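Long-range contacts in 14L protein (Yaba-like disease virus, PDB 4EKX), which belongs to a family of poxviral interleukin-18-binding proteins and probably sequesters the host cytokine: residues S17-E22 with T78-E83; Y34-I39 with T90-D95. The protein carries 2 engineered substitutions. All blocks are in the same frame, centred on the assembly; numbering follows the deposited sequence.

Contact 1: S17-E22 with T78-E83; sequences SKVVLE and TNITDE
Val19 turns its CG2 methyl onto the outer end of Ile80, where CG2 meets CD1 of Ile80 at 3.6 Å. The same CD1 also reaches CB of Val19 at 3.9 Å, and the two side chains cross at about a right angle. Ile80 gets there as an extended arm: CG1 lies anti to its carbonyl carbon and CD1 continues straight on (chi2 172°), which carries the terminal methyl across to the strand. Val19 is buried, and beyond this contact its side chain also rests on Pro12 of strand 6-12 and on Trp110 of helix 106-110; Ile80 adds its CD1 beside it.

The polar side of the contact runs through water. The carbonyl of Ser17 accepts from two waters: a short bond of 2.5 Å between Ser17 O and water 1, and a longer one of 3.3 Å between Ser17 O and water 2. Water 1 in turn accepts from Asn79 N at 2.9 Å, and water 2 accepts from Ile80 N at 3.0 Å. One backbone oxygen is thus linked to two successive amides just where the chain turns away from strand 72-78. The two segments are already diverging where Lys18 faces Thr78. Further along, Thr81 takes the N-cap position of helix 82-86, its OG1 bonding weakly to Met84 N, while Asp82 forms a salt bridge with Arg85. Strand 18-26 and strand 72-78 are antiparallel neighbours, and a short helical crossing from the second of them into the opposite sheet, as here, is characteristic of the E-F connection of immunoglobulin-like beta sandwiches.

Contact 2: Y34-I39 with T90-D95; sequences YVYWII and TCVLID
The disulfide Cys23-Cys91 packed on Trp37 matches the pin of immunoglobulin-like domains; across this contact Cys91 and Trp37 supply their parts of it from adjacent antiparallel strands. Cys91 CB stands over the six-membered ring of Trp37, 3.9 Å from its centroid and 1° off the normal. Its SG lies over the five-membered ring as well, 4.5 Å from that centroid. With CG anti to the carbonyl carbon (chi1 -71°), the indole reaches across to the neighbouring strand, over Cys91; its NE1 bonds to Ala73 O. SG, disulfide-bonded to Cys23 of strand 18-26, also touches Val35 CB at 3.8 Å, so the link between the two sheets of the sandwich is packed on this side by Trp37 and Val35.

Six backbone hydrogen bonds zip the strands together, two in each of the pairs Tyr34-Ile94, Tyr36-Val92 and Ile38-Thr90. These three pairs turn their side chains to the other face of the sheet. There Ile94 CB sits over the Tyr34 ring, 3.9 Å from its centroid, while its CG2 approaches Tyr34 OH at 3.3 Å. Ile94 CG1 instead reaches the edge of Tyr36, 3.5 Å from CE1, and Val92 CB lies over a face of that ring. Both tyrosine hydroxyls hydrogen-bond to the backbone of a chain of another protein, probably the bound interleukin-18, and Tyr34, Ile38 and Ile94 pack on its apolar side chains.

How the contacts relate
Contact 2 is buried within one sheet, whereas contact 1 is a surface contact at the end of the other, on the opposite side of the chain's centre; the contact centres are about 18 Å apart. Strand pairing and aromatic packing dominate contact 2, while one apolar overlap and two bridging waters make up contact 1. The two nevertheless meet across the sandwich, where Leu21 CB packs 3.8 Å from Trp37 CZ2. Their segments alternate along the chain: strand 18-26 leads on to strand 34-39, and helix 82-86 to strand 89-94. Segment 17-22 thus runs from exposed Ser17, at the surface, to buried Leu21, which faces the sheet of contact 2.

Contact 1: S17-E22 with T78-E83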
loop_
_atom_site.group_PDB
_atom_site.type_symbol
_atom_site.label_atom_id
_atom_site.label_comp_id
_atom_site.label_asym_id
_atom_site.label_seq_id
_atom_site.Cartn_x
_atom_site.Cartn_y
_atom_site.Cartn_z
ATOM N N SER D 17 -10.704 4.428 14.564
ATOM C CA SER D 17 -10.964 5.870 14.647
ATOM C C SER D 17 -10.739 6.542 13.299
ATOM O O SER D 17 -11.408 7.514 12.949
ATOM C CB SER D 17 -10.068 6.522 15.696
ATOM O OG SER D 17 -8.708 6.462 15.297
ATOM N N LYS D 18 -9.795 6.007 12.538
ATOM C CA LYS D 18 -9.522 6.474 11.187
ATOM C C LYS D 18 -9.619 5.295 10.234
ATOM O O LYS D 18 -8.787 4.401 10.271
ATOM C CB LYS D 18 -8.130 7.087 11.114
ATOM C CG LYS D 18 -7.693 7.505 9.724
ATOM C CD LYS D 18 -6.454 8.371 9.793
ATOM C CE LYS D 18 -5.816 8.539 8.430
ATOM N NZ LYS D 18 -4.467 9.159 8.528
ATOM N N VAL D 19 -10.648 5.288 9.398
ATOM C CA VAL D 19 -10.898 4.165 8.487
ATOM C C VAL D 19 -10.483 4.530 7.068
ATOM O O VAL D 19 -10.878 5.565 6.550
ATOM C CB VAL D 19 -12.398 3.756 8.499
ATOM C CG1 VAL D 19 -12.764 2.933 7.275
ATOM C CG2 VAL D 19 -12.733 2.996 9.797
ATOM N N VAL D 20 -9.684 3.674 6.438
ATOM C CA VAL D 20 -9.238 3.941 5.073
ATOM C C VAL D 20 -9.729 2.853 4.133
ATOM O O VAL D 20 -9.518 1.670 4.395
ATOM C CB VAL D 20 -7.699 3.980 4.979
ATOM C CG1 VAL D 20 -7.262 4.236 3.532
ATOM C CG2 VAL D 20 -7.134 5.040 5.915
ATOM N N LEU D 21 -10.410 3.266 3.064
ATOM C CA LEU D 21 -10.799 2.361 1.990
ATOM C C LEU D 21 -9.902 2.663 0.820
ATOM O O LEU D 21 -9.694 3.828 0.478
ATOM C CB LEU D 21 -12.253 2.581 1.573
ATOM C CG LEU D 21 -13.236 2.804 2.744
ATOM C CD1 LEU D 21 -14.659 2.906 2.212
ATOM C CD2 LEU D 21 -13.120 1.691 3.782
ATOM N N GLU D 22 -9.378 1.610 0.205
ATOM C CA GLU D 22 -8.455 1.765 -0.908
ATOM C C GLU D 22 -9.132 1.318 -2.180
ATOM O O GLU D 22 -9.518 0.155 -2.322
ATOM C CB GLU D 22 -7.203 0.915 -0.681
ATOM C CG GLU D 22 -6.567 1.133 0.692
ATOM C CD GLU D 22 -5.620 0.001 1.076
ATOM O OE1 GLU D 22 -5.719 -1.084 0.473
ATOM O OE2 GLU D 22 -4.800 0.200 2.001
ATOM N N THR D 78 -13.454 9.694 9.134
ATOM C CA THR D 78 -13.191 10.052 10.514
ATOM C C THR D 78 -14.493 10.503 11.159
ATOM O O THR D 78 -15.468 10.811 10.465
ATOM C CB THR D 78 -12.166 11.190 10.616
ATOM O OG1 THR D 78 -12.543 12.256 9.732
ATOM C CG2 THR D 78 -10.778 10.688 10.254
ATOM N N ASN D 79 -14.502 10.554 12.489
ATOM C CA ASN D 79 -15.696 10.931 13.239
ATOM C C ASN D 79 -16.941 10.229 12.711
ATOM O O ASN D 79 -17.962 10.854 12.417
ATOM C CB ASN D 79 -15.865 12.451 13.256
ATOM C CG ASN D 79 -14.760 13.140 14.037
ATOM O OD1 ASN D 79 -14.719 13.069 15.268
ATOM N ND2 ASN D 79 -13.850 13.798 13.327
ATOM N N ILE D 80 -16.831 8.908 12.627
ATOM C CA ILE D 80 -17.785 8.060 11.930
ATOM C C ILE D 80 -19.150 7.967 12.609
ATOM O O ILE D 80 -19.260 7.644 13.789
ATOM C CB ILE D 80 -17.189 6.643 11.718
ATOM C CG1 ILE D 80 -15.964 6.724 10.797
ATOM C CG2 ILE D 80 -18.231 5.692 11.144
ATOM C CD1 ILE D 80 -15.184 5.415 10.688
ATOM N N THR D 81 -20.189 8.249 11.835
ATOM C CA THR D 81 -21.556 8.170 12.308
ATOM C C THR D 81 -22.241 6.936 11.732
ATOM O O THR D 81 -21.686 6.260 10.859
ATOM C CB THR D 81 -22.344 9.412 11.881
ATOM O OG1 THR D 81 -22.400 9.465 10.455
ATOM C CG2 THR D 81 -21.667 10.672 12.398
ATOM N N ASP D 82 -23.447 6.648 12.219
ATOM C CA ASP D 82 -24.225 5.546 11.667
ATOM C C ASP D 82 -24.587 5.799 10.211
ATOM O O ASP D 82 -24.613 4.869 9.408
ATOM C CB ASP D 82 -25.491 5.291 12.476
ATOM C CG ASP D 82 -25.230 4.469 13.720
ATOM O OD1 ASP D 82 -24.228 3.728 13.747
ATOM O OD2 ASP D 82 -26.030 4.563 14.670
ATOM N N GLU D 83 -24.878 7.054 9.874
ATOM C CA GLU D 83 -25.163 7.390 8.486
ATOM C C GLU D 83 -23.999 6.987 7.579
ATOM O O GLU D 83 -24.211 6.448 6.497
ATOM C CB GLU D 83 -25.483 8.879 8.311
ATOM C CG GLU D 83 -25.729 9.263 6.846
ATOM C CD GLU D 83 -25.988 10.747 6.645
ATOM O OE1 GLU D 83 -26.215 11.159 5.486
ATOM O OE2 GLU D 83 -25.962 11.501 7.640
HETATM O O HOH W 1 -12.115 9.719 13.875
HETATM O O HOH W 2 -14.468 7.716 14.083
#

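Contact 2: Y34-I39 with T90-D95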
loop_
_atom_site.group_PDB
_atom_site.type_symbol
_atom_site.label_atom_id
_atom_site.label_comp_id
_atom_site.label_asym_id
_atom_site.label_seq_id
_atom_site.Cartn_x
_atom_site.Cartn_y
_atom_site.Cartn_z
ATOM N N TYR D 34 -8.451 6.684 -14.431
ATOM C CA TYR D 34 -8.395 7.192 -13.077
ATOM C C TYR D 34 -9.550 6.636 -12.274
ATOM O O TYR D 34 -10.535 6.185 -12.844
ATOM C CB TYR D 34 -8.367 8.733 -13.069
ATOM C CG TYR D 34 -9.350 9.452 -13.976
ATOM C CD1 TYR D 34 -9.103 9.592 -15.341
ATOM C CD2 TYR D 34 -10.502 10.062 -13.453
ATOM C CE1 TYR D 34 -9.988 10.275 -16.158
ATOM C CE2 TYR D 34 -11.386 10.748 -14.267
ATOM C CZ TYR D 34 -11.130 10.851 -15.617
ATOM O OH TYR D 34 -12.011 11.538 -16.422
ATOM N N VAL D 35 -9.410 6.651 -10.950
ATOM C CA VAL D 35 -10.492 6.244 -10.063
ATOM C C VAL D 35 -10.803 7.341 -9.047
ATOM O O VAL D 35 -9.959 8.176 -8.726
ATOM C CB VAL D 35 -10.180 4.926 -9.318
ATOM C CG1 VAL D 35 -10.058 3.753 -10.310
ATOM C CG2 VAL D 35 -8.904 5.065 -8.479
ATOM N N TYR D 36 -12.038 7.353 -8.568
ATOM C CA TYR D 36 -12.416 8.270 -7.487
ATOM C C TYR D 36 -13.700 7.804 -6.854
ATOM O O TYR D 36 -14.379 6.908 -7.369
ATOM C CB TYR D 36 -12.608 9.691 -8.005
ATOM C CG TYR D 36 -13.659 9.790 -9.084
ATOM C CD1 TYR D 36 -13.338 9.524 -10.424
ATOM C CD2 TYR D 36 -14.973 10.152 -8.775
ATOM C CE1 TYR D 36 -14.302 9.618 -11.422
ATOM C CE2 TYR D 36 -15.939 10.238 -9.771
ATOM C CZ TYR D 36 -15.597 9.971 -11.094
ATOM O OH TYR D 36 -16.537 10.056 -12.102
ATOM N N TRP D 37 -14.044 8.446 -5.744
ATOM C CA TRP D 37 -15.176 8.025 -4.949
ATOM C C TRP D 37 -16.428 8.885 -5.176
ATOM O O TRP D 37 -16.336 10.088 -5.453
ATOM C CB TRP D 37 -14.779 8.040 -3.464
ATOM C CG TRP D 37 -13.801 6.930 -3.113
ATOM C CD1 TRP D 37 -12.431 6.976 -3.179
ATOM C CD2 TRP D 37 -14.139 5.619 -2.676
ATOM N NE1 TRP D 37 -11.894 5.758 -2.793
ATOM C CE2 TRP D 37 -12.925 4.907 -2.485
ATOM C CE3 TRP D 37 -15.353 4.964 -2.426
ATOM C CZ2 TRP D 37 -12.896 3.594 -2.021
ATOM C CZ3 TRP D 37 -15.321 3.651 -1.985
ATOM C CH2 TRP D 37 -14.098 2.979 -1.789
ATOM N N ILE D 38 -17.586 8.232 -5.078
ATOM C CA ILE D 38 -18.885 8.901 -5.045
ATOM C C ILE D 38 -19.593 8.421 -3.783
ATOM O O ILE D 38 -19.687 7.214 -3.531
ATOM C CB ILE D 38 -19.736 8.575 -6.289
ATOM C CG1 ILE D 38 -19.049 9.119 -7.553
ATOM C CG2 ILE D 38 -21.157 9.152 -6.132
ATOM C CD1 ILE D 38 -19.807 8.842 -8.871
ATOM N N ILE D 39 -20.055 9.380 -2.987
ATOM C CA ILE D 39 -20.699 9.106 -1.702
ATOM C C ILE D 39 -22.200 9.155 -1.917
ATOM O O ILE D 39 -22.756 10.199 -2.279
ATOM C CB ILE D 39 -20.301 10.150 -0.650
ATOM C CG1 ILE D 39 -18.786 10.351 -0.630
ATOM C CG2 ILE D 39 -20.814 9.754 0.740
ATOM C CD1 ILE D 39 -17.987 9.056 -0.438
ATOM N N THR D 90 -19.219 4.289 -3.420
ATOM C CA THR D 90 -18.870 3.754 -4.734
ATOM C C THR D 90 -17.516 4.239 -5.223
ATOM O O THR D 90 -17.222 5.430 -5.173
ATOM C CB THR D 90 -19.940 4.144 -5.772
ATOM O OG1 THR D 90 -21.199 3.583 -5.387
ATOM C CG2 THR D 90 -19.560 3.645 -7.172
ATOM N N CYS D 91 -16.681 3.314 -5.692
ATOM C CA CYS D 91 -15.496 3.724 -6.445
ATOM C C CYS D 91 -15.680 3.499 -7.945
ATOM O O CYS D 91 -16.154 2.452 -8.379
ATOM C CB CYS D 91 -14.205 3.068 -5.957
ATOM S SG CYS D 91 -12.763 3.837 -6.792
ATOM N N VAL D 92 -15.302 4.504 -8.722
ATOM C CA VAL D 92 -15.558 4.512 -10.154
ATOM C C VAL D 92 -14.239 4.501 -10.901
ATOM O O VAL D 92 -13.331 5.254 -10.566
ATOM C CB VAL D 92 -16.335 5.769 -10.577
ATOM C CG1 VAL D 92 -16.716 5.702 -12.077
ATOM C CG2 VAL D 92 -17.569 5.955 -9.698
ATOM N N LEU D 93 -14.146 3.644 -11.910
ATOM C CA LEU D 93 -13.043 3.703 -12.860
ATOM C C LEU D 93 -13.496 4.441 -14.109
ATOM O O LEU D 93 -14.488 4.071 -14.733
ATOM C CB LEU D 93 -12.569 2.295 -13.243
ATOM C CG LEU D 93 -11.651 2.257 -14.477
ATOM C CD1 LEU D 93 -10.297 2.880 -14.168
ATOM C CD2 LEU D 93 -11.479 0.827 -14.994
ATOM N N ILE D 94 -12.767 5.493 -14.460
ATOM C CA ILE D 94 -13.016 6.226 -15.696
ATOM C C ILE D 94 -11.854 6.013 -16.648
ATOM O O ILE D 94 -10.706 6.125 -16.254
ATOM C CB ILE D 94 -13.181 7.746 -15.435
ATOM C CG1 ILE D 94 -14.378 8.002 -14.522
ATOM C CG2 ILE D 94 -13.362 8.498 -16.755
ATOM C CD1 ILE D 94 -15.695 7.527 -15.089
ATOM N N ASP D 95 -12.174 5.687 -17.899
ATOM C CA ASP D 95 -11.191 5.614 -18.986
ATOM C C ASP D 95 -11.968 5.706 -20.309
ATOM O O ASP D 95 -13.172 5.935 -20.281
ATOM C CB ASP D 95 -10.306 4.351 -18.894
ATOM C CG ASP D 95 -11.074 3.047 -19.071
ATOM O OD1 ASP D 95 -12.255 3.076 -19.462
ATOM O OD2 ASP D 95 -10.471 1.973 -18.826
#